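Long-range contacts in putative branched-chain amino acid ABC transporter (Rhodospirillum rubrum ATCC 11170, PDB 3HUT), which probably binds branched-chain or related amino acids outside the cytoplasmic membrane and hands them to an ABC import system: residues A66-P71 / S90-E95; G78-T83 / S101-H106; P209-L214 / P240-V245; F251-S256 / A273-F278; L290-R295 / D307-T312. One frame throughout, in Å; residues are numbered along the deposited sequence.

Contact 1 of 5, residues A66-P71 / S90-E95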
# COMPACT_ATOMS: atom_id res chain seq x y z
N ALA A 66 11.09 3.01 -25.29
CA ALA A 66 10.27 2.25 -26.23
C ALA A 66 8.80 2.64 -26.18
O ALA A 66 8.17 2.85 -27.21
CB ALA A 66 10.43 0.74 -25.97
N PHE A 67 8.24 2.73 -24.97
CA PHE A 67 6.84 3.12 -24.82
C PHE A 67 6.61 4.55 -25.31
O PHE A 67 5.60 4.85 -25.94
CB PHE A 67 6.40 3.03 -23.36
CG PHE A 67 6.18 1.63 -22.86
CD1 PHE A 67 5.78 0.61 -23.72
CD2 PHE A 67 6.33 1.34 -21.50
CE1 PHE A 67 5.52 -0.67 -23.23
CE2 PHE A 67 6.08 0.06 -21.01
CZ PHE A 67 5.67 -0.95 -21.87
N VAL A 68 7.56 5.43 -25.00
CA VAL A 68 7.47 6.83 -25.40
C VAL A 68 7.46 6.94 -26.93
O VAL A 68 6.71 7.72 -27.51
CB VAL A 68 8.65 7.65 -24.81
CG1 VAL A 68 8.72 9.04 -25.47
CG2 VAL A 68 8.47 7.79 -23.30
N ASP A 69 8.30 6.13 -27.57
CA ASP A 69 8.42 6.11 -29.02
C ASP A 69 7.23 5.49 -29.75
O ASP A 69 7.12 5.64 -30.97
CB ASP A 69 9.70 5.40 -29.43
CG ASP A 69 10.85 6.36 -29.68
OD1 ASP A 69 10.75 7.15 -30.64
OD2 ASP A 69 11.83 6.33 -28.91
N ASP A 70 6.37 4.79 -29.03
CA ASP A 70 5.19 4.19 -29.66
C ASP A 70 4.00 5.11 -29.40
O ASP A 70 3.42 5.09 -28.32
CB ASP A 70 4.90 2.81 -29.07
CG ASP A 70 3.78 2.09 -29.80
OD1 ASP A 70 2.96 2.76 -30.45
OD2 ASP A 70 3.72 0.84 -29.71
N PRO A 71 3.61 5.91 -30.40
CA PRO A 71 2.48 6.84 -30.28
C PRO A 71 1.16 6.23 -29.80
O PRO A 71 0.29 6.95 -29.32
CB PRO A 71 2.38 7.44 -31.68
CG PRO A 71 2.86 6.32 -32.55
CD PRO A 71 4.08 5.85 -31.80
N SER A 90 11.88 9.21 -14.59
CA SER A 90 12.61 10.39 -15.05
C SER A 90 12.39 10.63 -16.54
O SER A 90 12.25 11.77 -16.98
CB SER A 90 14.11 10.22 -14.76
OG SER A 90 14.32 10.05 -13.37
N ILE A 91 12.36 9.54 -17.30
CA ILE A 91 12.14 9.60 -18.74
C ILE A 91 10.69 9.99 -19.04
O ILE A 91 10.44 10.90 -19.83
CB ILE A 91 12.44 8.23 -19.39
CG1 ILE A 91 13.95 7.96 -19.32
CG2 ILE A 91 11.92 8.20 -20.83
CD1 ILE A 91 14.35 6.58 -19.81
N TYR A 92 9.75 9.31 -18.41
CA TYR A 92 8.34 9.61 -18.63
C TYR A 92 8.00 11.07 -18.30
O TYR A 92 7.26 11.72 -19.03
CB TYR A 92 7.47 8.69 -17.78
CG TYR A 92 7.57 7.22 -18.16
CD1 TYR A 92 7.54 6.82 -19.50
CD2 TYR A 92 7.63 6.24 -17.18
CE1 TYR A 92 7.58 5.46 -19.84
CE2 TYR A 92 7.67 4.88 -17.51
CZ TYR A 92 7.64 4.50 -18.84
OH TYR A 92 7.66 3.16 -19.15
N GLY A 93 8.55 11.58 -17.20
CA GLY A 93 8.29 12.95 -16.81
C GLY A 93 8.78 13.92 -17.86
O GLY A 93 8.08 14.86 -18.24
N LYS A 94 10.00 13.69 -18.34
CA LYS A 94 10.59 14.55 -19.36
C LYS A 94 9.85 14.43 -20.70
O LYS A 94 9.69 15.42 -21.41
CB LYS A 94 12.06 14.19 -19.56
CG LYS A 94 12.75 14.97 -20.67
CD LYS A 94 14.20 14.53 -20.82
CE LYS A 94 14.88 15.28 -21.96
NZ LYS A 94 16.27 14.78 -22.19
N GLU A 95 9.39 13.22 -21.02
CA GLU A 95 8.70 12.99 -22.29
C GLU A 95 7.19 13.26 -22.29
O GLU A 95 6.57 13.34 -23.35
CB GLU A 95 8.95 11.56 -22.78
CG GLU A 95 10.41 11.25 -23.09
CD GLU A 95 11.00 12.17 -24.14
OE1 GLU A 95 10.26 12.55 -25.07
OE2 GLU A 95 12.20 12.52 -24.03

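Contact 2 of 5, residues G78-T83 / S101-H106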
# COMPACT_ATOMS: atom_id res chain seq x y z
N GLY A 78 3.23 1.32 -14.12
CA GLY A 78 4.64 1.18 -13.92
C GLY A 78 5.51 0.73 -12.80
O GLY A 78 5.86 1.47 -11.90
N ASP A 79 5.97 -0.48 -12.96
CA ASP A 79 6.90 -1.10 -12.05
C ASP A 79 6.78 -1.19 -10.57
O ASP A 79 6.30 -0.33 -9.85
CB ASP A 79 8.31 -0.65 -12.41
CG ASP A 79 9.09 -1.74 -13.14
OD1 ASP A 79 9.22 -2.83 -12.55
OD2 ASP A 79 9.58 -1.53 -14.28
N PHE A 80 7.26 -2.34 -10.15
CA PHE A 80 7.28 -2.81 -8.80
C PHE A 80 8.06 -2.00 -7.76
O PHE A 80 7.48 -1.50 -6.80
CB PHE A 80 7.80 -4.22 -8.86
CG PHE A 80 7.95 -4.82 -7.56
CD1 PHE A 80 6.82 -5.09 -6.81
CD2 PHE A 80 9.21 -5.04 -7.03
CE1 PHE A 80 6.94 -5.57 -5.54
CE2 PHE A 80 9.34 -5.52 -5.75
CZ PHE A 80 8.20 -5.79 -5.00
N SER A 81 9.37 -1.90 -7.94
CA SER A 81 10.20 -1.18 -6.98
C SER A 81 10.22 0.33 -7.19
O SER A 81 10.00 0.81 -8.30
CB SER A 81 11.64 -1.69 -7.02
OG SER A 81 12.27 -1.32 -8.23
N SER A 82 10.48 1.06 -6.12
CA SER A 82 10.56 2.51 -6.20
C SER A 82 11.75 2.90 -7.06
O SER A 82 11.64 3.77 -7.93
CB SER A 82 10.69 3.11 -4.80
OG SER A 82 9.45 3.07 -4.11
N THR A 83 12.89 2.24 -6.83
CA THR A 83 14.10 2.54 -7.59
C THR A 83 13.91 2.42 -9.10
O THR A 83 14.30 3.31 -9.85
CB THR A 83 15.26 1.61 -7.19
OG1 THR A 83 15.59 1.82 -5.81
CG2 THR A 83 16.50 1.90 -8.03
N SER A 101 2.40 3.73 -10.86
CA SER A 101 3.03 2.58 -10.24
C SER A 101 2.11 2.02 -9.17
O SER A 101 1.63 2.75 -8.30
CB SER A 101 4.36 2.96 -9.58
OG SER A 101 4.85 1.87 -8.83
N PRO A 102 1.85 0.71 -9.21
CA PRO A 102 0.96 0.19 -8.17
C PRO A 102 1.59 0.12 -6.79
O PRO A 102 0.90 0.21 -5.78
CB PRO A 102 0.57 -1.19 -8.72
CG PRO A 102 1.76 -1.58 -9.54
CD PRO A 102 2.15 -0.31 -10.23
N THR A 103 2.92 0.00 -6.73
CA THR A 103 3.59 -0.16 -5.45
C THR A 103 4.79 0.74 -5.10
O THR A 103 5.36 0.60 -4.03
CB THR A 103 4.02 -1.62 -5.30
OG1 THR A 103 4.78 -2.00 -6.45
CG2 THR A 103 2.80 -2.52 -5.20
N ALA A 104 5.19 1.65 -5.99
CA ALA A 104 6.32 2.53 -5.67
C ALA A 104 5.89 3.46 -4.53
O ALA A 104 5.24 4.47 -4.75
CB ALA A 104 6.74 3.33 -6.90
N ALA A 105 6.28 3.10 -3.30
CA ALA A 105 5.90 3.86 -2.11
C ALA A 105 6.90 4.88 -1.57
O ALA A 105 6.59 5.60 -0.62
CB ALA A 105 5.52 2.88 -0.99
N HIS A 106 8.09 4.93 -2.14
CA HIS A 106 9.09 5.87 -1.65
C HIS A 106 8.66 7.33 -1.82
O HIS A 106 8.20 7.73 -2.89
CB HIS A 106 10.43 5.64 -2.36
CG HIS A 106 11.57 6.40 -1.75
ND1 HIS A 106 11.68 7.77 -1.84
CD2 HIS A 106 12.61 5.98 -1.01
CE1 HIS A 106 12.74 8.17 -1.17
NE2 HIS A 106 13.33 7.10 -0.65
O HOH W 1 8.07 -1.48 -4.14
O HOH W 2 8.41 1.07 -2.66

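Contact 3 of 5, residues P209-L214 / P240-V245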
# COMPACT_ATOMS: atom_id res chain seq x y z
N PRO A 209 6.69 -12.17 18.97
CA PRO A 209 7.43 -12.55 20.18
C PRO A 209 7.41 -11.46 21.25
O PRO A 209 7.37 -11.75 22.44
CB PRO A 209 8.84 -12.84 19.65
CG PRO A 209 8.92 -12.06 18.38
CD PRO A 209 7.55 -12.25 17.78
N PHE A 210 7.42 -10.19 20.83
CA PHE A 210 7.37 -9.10 21.79
C PHE A 210 6.10 -9.18 22.63
O PHE A 210 6.14 -9.06 23.86
CB PHE A 210 7.40 -7.74 21.10
CG PHE A 210 7.03 -6.61 22.02
CD1 PHE A 210 7.83 -6.30 23.12
CD2 PHE A 210 5.85 -5.90 21.83
CE1 PHE A 210 7.45 -5.30 24.02
CE2 PHE A 210 5.46 -4.90 22.72
CZ PHE A 210 6.27 -4.60 23.81
N LEU A 211 4.97 -9.38 21.97
CA LEU A 211 3.69 -9.46 22.66
C LEU A 211 3.61 -10.68 23.59
O LEU A 211 2.96 -10.62 24.63
CB LEU A 211 2.54 -9.47 21.65
CG LEU A 211 2.41 -8.11 20.95
CD1 LEU A 211 1.45 -8.20 19.78
CD2 LEU A 211 1.94 -7.08 21.97
N ARG A 212 4.25 -11.78 23.21
CA ARG A 212 4.24 -12.96 24.06
C ARG A 212 4.99 -12.60 25.35
O ARG A 212 4.58 -13.00 26.44
CB ARG A 212 4.94 -14.15 23.37
CG ARG A 212 4.13 -14.82 22.26
CD ARG A 212 4.94 -15.93 21.60
NE ARG A 212 5.31 -16.96 22.56
CZ ARG A 212 6.32 -17.82 22.40
NH1 ARG A 212 7.07 -17.76 21.30
NH2 ARG A 212 6.58 -18.73 23.32
N ALA A 213 6.07 -11.85 25.23
CA ALA A 213 6.85 -11.45 26.39
C ALA A 213 6.07 -10.42 27.22
O ALA A 213 6.02 -10.50 28.45
CB ALA A 213 8.18 -10.86 25.95
N LEU A 214 5.45 -9.46 26.54
CA LEU A 214 4.68 -8.44 27.22
C LEU A 214 3.55 -9.07 28.03
O LEU A 214 3.38 -8.78 29.21
CB LEU A 214 4.08 -7.45 26.20
CG LEU A 214 3.17 -6.37 26.77
CD1 LEU A 214 3.98 -5.43 27.65
CD2 LEU A 214 2.51 -5.60 25.63
N PRO A 240 -2.49 -16.68 21.56
CA PRO A 240 -3.25 -15.90 22.54
C PRO A 240 -2.69 -14.50 22.82
O PRO A 240 -3.45 -13.57 23.08
CB PRO A 240 -3.20 -16.79 23.79
CG PRO A 240 -3.20 -18.17 23.20
CD PRO A 240 -2.21 -18.03 22.06
N ALA A 241 -1.37 -14.35 22.75
CA ALA A 241 -0.75 -13.06 23.04
C ALA A 241 -1.13 -11.92 22.10
O ALA A 241 -1.00 -10.75 22.48
CB ALA A 241 0.78 -13.22 23.07
N VAL A 242 -1.59 -12.22 20.89
CA VAL A 242 -1.96 -11.15 19.97
C VAL A 242 -3.45 -10.83 19.94
O VAL A 242 -3.89 -9.95 19.19
CB VAL A 242 -1.46 -11.45 18.52
CG1 VAL A 242 0.07 -11.54 18.52
CG2 VAL A 242 -2.08 -12.74 17.99
N GLU A 243 -4.23 -11.52 20.77
CA GLU A 243 -5.66 -11.25 20.83
C GLU A 243 -5.87 -9.81 21.30
O GLU A 243 -5.23 -9.36 22.25
CB GLU A 243 -6.34 -12.20 21.82
CG GLU A 243 -6.48 -13.63 21.32
CD GLU A 243 -7.54 -13.77 20.26
OE1 GLU A 243 -8.72 -13.50 20.56
OE2 GLU A 243 -7.20 -14.15 19.12
N GLY A 244 -6.76 -9.09 20.63
CA GLY A 244 -7.02 -7.72 21.02
C GLY A 244 -6.16 -6.66 20.34
O GLY A 244 -6.45 -5.47 20.45
N VAL A 245 -5.11 -7.07 19.63
CA VAL A 245 -4.26 -6.11 18.94
C VAL A 245 -5.07 -5.44 17.82
O VAL A 245 -5.83 -6.09 17.10
CB VAL A 245 -3.00 -6.78 18.33
CG1 VAL A 245 -2.20 -5.76 17.51
CG2 VAL A 245 -2.11 -7.31 19.46

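Contact 4 of 5, residues F251-S256 / A273-F278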
# COMPACT_ATOMS: atom_id res chain seq x y z
N PHE A 251 -5.84 -3.08 2.09
CA PHE A 251 -6.48 -4.29 1.58
C PHE A 251 -6.82 -5.26 2.71
O PHE A 251 -5.95 -5.66 3.48
CB PHE A 251 -5.57 -4.97 0.57
CG PHE A 251 -6.11 -6.27 0.03
CD1 PHE A 251 -7.35 -6.32 -0.58
CD2 PHE A 251 -5.36 -7.44 0.12
CE1 PHE A 251 -7.85 -7.52 -1.10
CE2 PHE A 251 -5.84 -8.64 -0.40
CZ PHE A 251 -7.09 -8.68 -1.01
N VAL A 252 -8.09 -5.65 2.81
CA VAL A 252 -8.51 -6.60 3.84
C VAL A 252 -8.99 -7.87 3.16
O VAL A 252 -10.02 -7.88 2.49
CB VAL A 252 -9.65 -6.02 4.69
CG1 VAL A 252 -10.00 -7.00 5.81
CG2 VAL A 252 -9.23 -4.68 5.27
N LEU A 253 -8.24 -8.95 3.33
CA LEU A 253 -8.59 -10.22 2.71
C LEU A 253 -9.94 -10.75 3.17
O LEU A 253 -10.79 -11.12 2.35
CB LEU A 253 -7.51 -11.26 3.00
CG LEU A 253 -7.51 -12.49 2.09
CD1 LEU A 253 -7.12 -12.06 0.67
CD2 LEU A 253 -6.53 -13.52 2.61
N GLY A 254 -10.14 -10.78 4.49
CA GLY A 254 -11.39 -11.28 5.04
C GLY A 254 -12.43 -10.18 5.20
O GLY A 254 -13.17 -10.15 6.18
N ALA A 255 -12.49 -9.28 4.22
CA ALA A 255 -13.43 -8.18 4.25
C ALA A 255 -14.85 -8.67 4.04
O ALA A 255 -15.06 -9.80 3.61
CB ALA A 255 -13.08 -7.17 3.15
N SER A 256 -15.81 -7.82 4.36
CA SER A 256 -17.21 -8.18 4.17
C SER A 256 -17.81 -7.14 3.23
O SER A 256 -18.94 -7.28 2.77
CB SER A 256 -17.95 -8.21 5.50
OG SER A 256 -19.20 -8.86 5.36
N ALA A 273 -5.37 -19.15 -5.79
CA ALA A 273 -4.53 -18.70 -4.68
C ALA A 273 -5.09 -17.41 -4.09
O ALA A 273 -5.80 -16.68 -4.77
CB ALA A 273 -3.09 -18.48 -5.17
N ILE A 274 -4.77 -17.15 -2.83
CA ILE A 274 -5.25 -15.94 -2.17
C ILE A 274 -4.49 -14.74 -2.71
O ILE A 274 -3.26 -14.78 -2.83
CB ILE A 274 -5.06 -16.02 -0.62
CG1 ILE A 274 -3.60 -16.33 -0.27
CG2 ILE A 274 -5.96 -17.09 -0.04
CD1 ILE A 274 -2.68 -15.11 -0.18
N PRO A 275 -5.20 -13.66 -3.06
CA PRO A 275 -4.49 -12.49 -3.58
C PRO A 275 -3.70 -11.82 -2.47
O PRO A 275 -4.15 -11.79 -1.32
CB PRO A 275 -5.61 -11.59 -4.10
CG PRO A 275 -6.74 -11.90 -3.14
CD PRO A 275 -6.65 -13.42 -3.01
N THR A 276 -2.53 -11.31 -2.81
CA THR A 276 -1.69 -10.63 -1.83
C THR A 276 -1.98 -9.13 -1.91
O THR A 276 -2.75 -8.69 -2.77
CB THR A 276 -0.20 -10.83 -2.14
OG1 THR A 276 0.10 -10.25 -3.42
CG2 THR A 276 0.15 -12.32 -2.17
N LEU A 277 -1.36 -8.36 -1.03
CA LEU A 277 -1.56 -6.92 -1.03
C LEU A 277 -1.01 -6.32 -2.32
O LEU A 277 -1.53 -5.34 -2.84
CB LEU A 277 -0.89 -6.28 0.20
CG LEU A 277 0.63 -6.09 0.25
CD1 LEU A 277 1.01 -4.78 -0.43
CD2 LEU A 277 1.08 -6.06 1.70
N PHE A 278 0.04 -6.93 -2.86
CA PHE A 278 0.63 -6.45 -4.10
C PHE A 278 -0.33 -6.71 -5.26
O PHE A 278 -0.52 -5.86 -6.14
CB PHE A 278 1.98 -7.14 -4.33
CG PHE A 278 2.98 -6.85 -3.25
CD1 PHE A 278 3.66 -5.63 -3.24
CD2 PHE A 278 3.19 -7.74 -2.21
CE1 PHE A 278 4.53 -5.31 -2.20
CE2 PHE A 278 4.06 -7.44 -1.17
CZ PHE A 278 4.73 -6.22 -1.16

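Contact 5 of 5, residues L290-R295 / D307-T312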
# COMPACT_ATOMS: atom_id res chain seq x y z
N LEU A 290 -7.68 2.68 -16.02
CA LEU A 290 -8.78 2.49 -16.96
C LEU A 290 -9.92 3.48 -16.75
O LEU A 290 -10.48 4.00 -17.71
CB LEU A 290 -9.30 1.05 -16.86
CG LEU A 290 -8.33 -0.03 -17.36
CD1 LEU A 290 -8.87 -1.42 -17.06
CD2 LEU A 290 -8.10 0.15 -18.85
N ALA A 291 -10.26 3.76 -15.50
CA ALA A 291 -11.32 4.71 -15.22
C ALA A 291 -10.91 6.08 -15.78
O ALA A 291 -11.73 6.79 -16.36
CB ALA A 291 -11.58 4.80 -13.72
N ALA A 292 -9.64 6.43 -15.61
CA ALA A 292 -9.13 7.70 -16.10
C ALA A 292 -9.22 7.74 -17.63
O ALA A 292 -9.61 8.76 -18.22
CB ALA A 292 -7.69 7.90 -15.65
N VAL A 293 -8.86 6.64 -18.28
CA VAL A 293 -8.93 6.57 -19.73
C VAL A 293 -10.40 6.71 -20.13
O VAL A 293 -10.74 7.40 -21.09
CB VAL A 293 -8.39 5.21 -20.27
CG1 VAL A 293 -8.53 5.17 -21.79
CG2 VAL A 293 -6.92 5.03 -19.88
N GLY A 294 -11.28 6.06 -19.36
CA GLY A 294 -12.70 6.15 -19.63
C GLY A 294 -13.19 7.58 -19.63
O GLY A 294 -13.98 7.98 -20.49
N ARG A 295 -12.73 8.37 -18.67
CA ARG A 295 -13.14 9.77 -18.60
C ARG A 295 -12.50 10.58 -19.72
O ARG A 295 -13.11 11.50 -20.25
CB ARG A 295 -12.78 10.37 -17.24
CG ARG A 295 -13.58 9.78 -16.08
CD ARG A 295 -13.42 10.62 -14.83
NE ARG A 295 -12.06 10.59 -14.30
CZ ARG A 295 -11.56 9.61 -13.55
NH1 ARG A 295 -12.32 8.56 -13.22
NH2 ARG A 295 -10.32 9.69 -13.10
N ASP A 307 -4.13 14.45 -16.77
CA ASP A 307 -5.11 15.25 -16.03
C ASP A 307 -6.17 14.37 -15.40
O ASP A 307 -6.51 14.55 -14.23
CB ASP A 307 -5.80 16.28 -16.95
CG ASP A 307 -4.90 17.45 -17.29
OD1 ASP A 307 -4.12 17.89 -16.42
OD2 ASP A 307 -4.99 17.95 -18.43
N ALA A 308 -6.70 13.42 -16.17
CA ALA A 308 -7.74 12.52 -15.66
C ALA A 308 -7.23 11.68 -14.50
O ALA A 308 -7.95 11.46 -13.52
CB ALA A 308 -8.25 11.62 -16.78
N LEU A 309 -6.00 11.19 -14.60
CA LEU A 309 -5.41 10.38 -13.53
C LEU A 309 -5.33 11.22 -12.27
O LEU A 309 -5.69 10.76 -11.18
CB LEU A 309 -4.00 9.92 -13.91
CG LEU A 309 -3.85 8.59 -14.64
CD1 LEU A 309 -2.42 8.44 -15.14
CD2 LEU A 309 -4.21 7.44 -13.68
N ALA A 310 -4.85 12.45 -12.42
CA ALA A 310 -4.72 13.38 -11.30
C ALA A 310 -6.08 13.69 -10.67
O ALA A 310 -6.14 14.09 -9.51
CB ALA A 310 -4.06 14.66 -11.78
N ALA A 311 -7.15 13.51 -11.44
CA ALA A 311 -8.51 13.79 -10.95
C ALA A 311 -9.06 12.70 -10.01
O ALA A 311 -10.10 12.89 -9.38
CB ALA A 311 -9.45 13.98 -12.13
N THR A 312 -8.36 11.58 -9.93
CA THR A 312 -8.78 10.47 -9.06
C THR A 312 -9.02 11.05 -7.67
O THR A 312 -8.10 11.56 -7.03
CB THR A 312 -7.69 9.38 -8.99
OG1 THR A 312 -7.39 8.92 -10.31
CG2 THR A 312 -8.18 8.21 -8.15
O HOH W 3 -9.00 7.19 -11.87

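Contact 1 of 5, residues A66-P71 / S90-E95
V68 sets its two methyls against the last turn of the facing helix. CG1 lies 3.7 Å from E95 CG, and CG2 reaches back over E95 CB and on to Y92 CD1, 4.0 Å away at the edge of the tyrosine ring. The valine and E95 side chains meet at about a right angle. E95 CB and CG make the closest contacts, and the fold at chi2 (-58°) brings the carboxylate end alongside V68 CG1 as well. I91 adds a looser methyl contact, V68 CG2 to I91 CG2 at 4.3 Å. Deeper in, Y92 OH comes to 3.3 Å from F67 CD2, in the plane of the phenylalanine ring and at its edge. That hydroxyl is held by a hydrogen bond to E10, which fixes where the tyrosine ends. With only an alanine at V68, E95 CB and the Y92 ring edge are likely to lose their filler. Both rings rest on V76 of strand 73-78, while F67 also packs on L49 and A51 of strand 46-52. Helices 57-69 and 82-95 are thus neighbouring crossover helices on one face of a parallel sheet, the beta-alpha-beta build of a periplasmic binding protein lobe.

Contact 2 of 5, residues G78-T83 / S101-H106
G78 and S101 bring together the C-terminal ends of two neighbouring parallel strands, 73-78 and 99-101, and the chains that leave them run on side by side. In periplasmic binding proteins such strand-end loops commonly line the ligand cleft, and these probably do as well. The tight, buried part is at the strand ends. With its OG placed anti to the backbone N (chi1 172°), S101 OG donates to D79 O at 2.8 Å, nearly along the C=O axis. S101 OG in turn accepts from A104 N at 2.9 Å, an ST motif that curls the 101-106 loop back on itself. Without this hydroxyl, as in an alanine, the ties to D79 O and A104 N would probably both be lost. Next along, T103 OG1 gives its proton to F80 O over 2.8 Å, lying in the carbonyl plane on a lone pair. F80 O receives water 1 too, at 2.7 Å, so two donors fix that peptide. The F80 ring stacks with Y20, and S81 caps the following helix through its OG and V84 N, with D55 as a further partner.

S82 and H106 lie on a partly exposed, water-bridged side. There S82 OG accepts from H106 N at 3.0 Å with an N-H...O angle of 157°, and still packs on H106 CB. Water 2 links the first turn of helix 82-95 to the 101-106 loop, 2.7 Å from S82 OG and taking the N-H of A105 N at 3.0 Å.

Contact 3 of 5, residues P209-L214 / P240-V245
R212 and A241 bring the two backbones within 5.1 Å, CA to CA, where a helical turn of 209-214 meets the end of a 3-10 segment at 240-242. So close an approach is possible because A241 has only a methyl to fit in: its CB sits 3.6 Å from R212 CA and 3.7 Å from L211 O, directly against the helix backbone. R212 CG brushes the same methyl at 3.8 Å, while the rest of the arginine, bent at chi3, heads off along the surface.

L211 does the deeper work. CG stands anti to its carbonyl carbon (chi1 -69°) and chi2 is extended (170°), which carries CD1 across to the second segment. That methyl lands between two valines, 3.8 Å from V242 CG1 and 3.7 Å from V245 CG2, crossing the first at about a right angle and the second more slantwise. F234 of helix 232-238 touches all three side chains and completes the apolar cluster. The fold here is the alpha/beta second lobe of a type I periplasmic binding protein: helix 204-216 follows strand 197-201, and the 240-245 loop feeds strand 246-249 of the same sheet.

V242 and V245 are brought together by a type II turn, closed by V245 N to V242 O at 3.2 Å. Its third residue, G244, has a positive phi (91°), where a CB would jam against the carbonyl O of E243. The E243 carboxylate turns the other way and takes the backbone N-H groups of E342 and G343, tying this turn to the C-terminal hairpin.

Contact 4 of 5, residues F251-S256 / A273-F278
The carbonyl oxygen of P275 is closed in on by two apolar groups of the facing loop: L253 CD1 at 3.6 Å and F251 CE2 at 3.7 Å. The phenylalanine meets it with its ring edge, the oxygen lying near the ring plane; these are packing contacts rather than conventional hydrogen bonds. The proline ring is held by the same pair, for its CG is 3.8 Å from L253 CD1 and 3.9 Å from F251 CZ. F251 and P275 cross at about a right angle, L253 and P275 more obliquely. F251 can reach so far because its CG stands anti to the backbone N (chi1 177°), which throws the ring across toward T276 and L277; CD2 comes to 4.0 Å from L277 CA. At the outer end L253 CD2 gives a looser contact with I274 CB, 4.3 Å away. A type I turn from V252 to A255 shapes the loop behind L253. The backbone N of L253 is held by Y230 OH, and T276, the N-cap of helix 277-296, bonds through OG1 to A279 N. P275 is also covered by F263 and Y267 of helix 258-271, the helix that joins the two segments. Strand 246-249, in the mixed sheet of one lobe, thus connects through this loop and that helix to helix 277-296, which packs beside helix 18-37 of the other lobe, consistent with an interlobe linker.

Contact 5 of 5, residues L290-R295 / D307-T312
R295 leaves its helix with CG anti to the carbonyl carbon (chi1 -68°), runs out, then folds at chi3 (-66°), which doubles the guanidinium back over its own helix and onto the next one. The motif is a pair of consecutive helices, 277-296 and 302-310, packed through alanines. A292 and A308 are the nearest residues of the two backbones, 5.0 Å between CA atoms, a spacing that small side chains allow. A308 CB meets A292 CB at 3.9 Å and presses on A292 O at 3.5 Å. A292 CB also slots against L309, whose CD2 lies 4.0 Å away before the leucine turns inward to I288 and M289, so the buried side of this contact is apolar.

On the solvent side the exposed arginine spans the two helices. R295 NH2 donates to A308 O at 3.0 Å; the oxygen lies in the guanidinium plane, but the donor stands well above the carbonyl plane and off the lone pairs. A291 O and A292 CA lie over one face of the guanidinium, toward its rim, which helps keep the group flat against its own helix. The bond ties the arginine to a backbone carbonyl of the neighbouring helix. T312 OG1 donates back to L309 O over 2.7 Å, an oxygen that T312 N also uses. Water 3 donates to this same OG1 and accepts from R295 NH2 at 3.1 Å.

Contacts 1, 2 and 5 belong to one lobe, contact 3 to the other, and contact 4 to the chain running between them. Contact 3 is buried; the other four are partly buried. Contacts 1 and 3 sit on opposite sides of the molecule, their centres about 50 Å apart, yet both are apolar packing, helix on helix in contact 1 and helix on loop in contact 3. Contact 2 is the most polar, with three direct hydrogen bonds between its segments; contact 5 has one. Contact 2 shares helix 82-95 with contact 1 and touches contact 4 through F278, against T103 and F80. Helix 277-296 starts in contact 4 and later enters contact 5, where apolar packing gives way to an arginine bond on the exposed side.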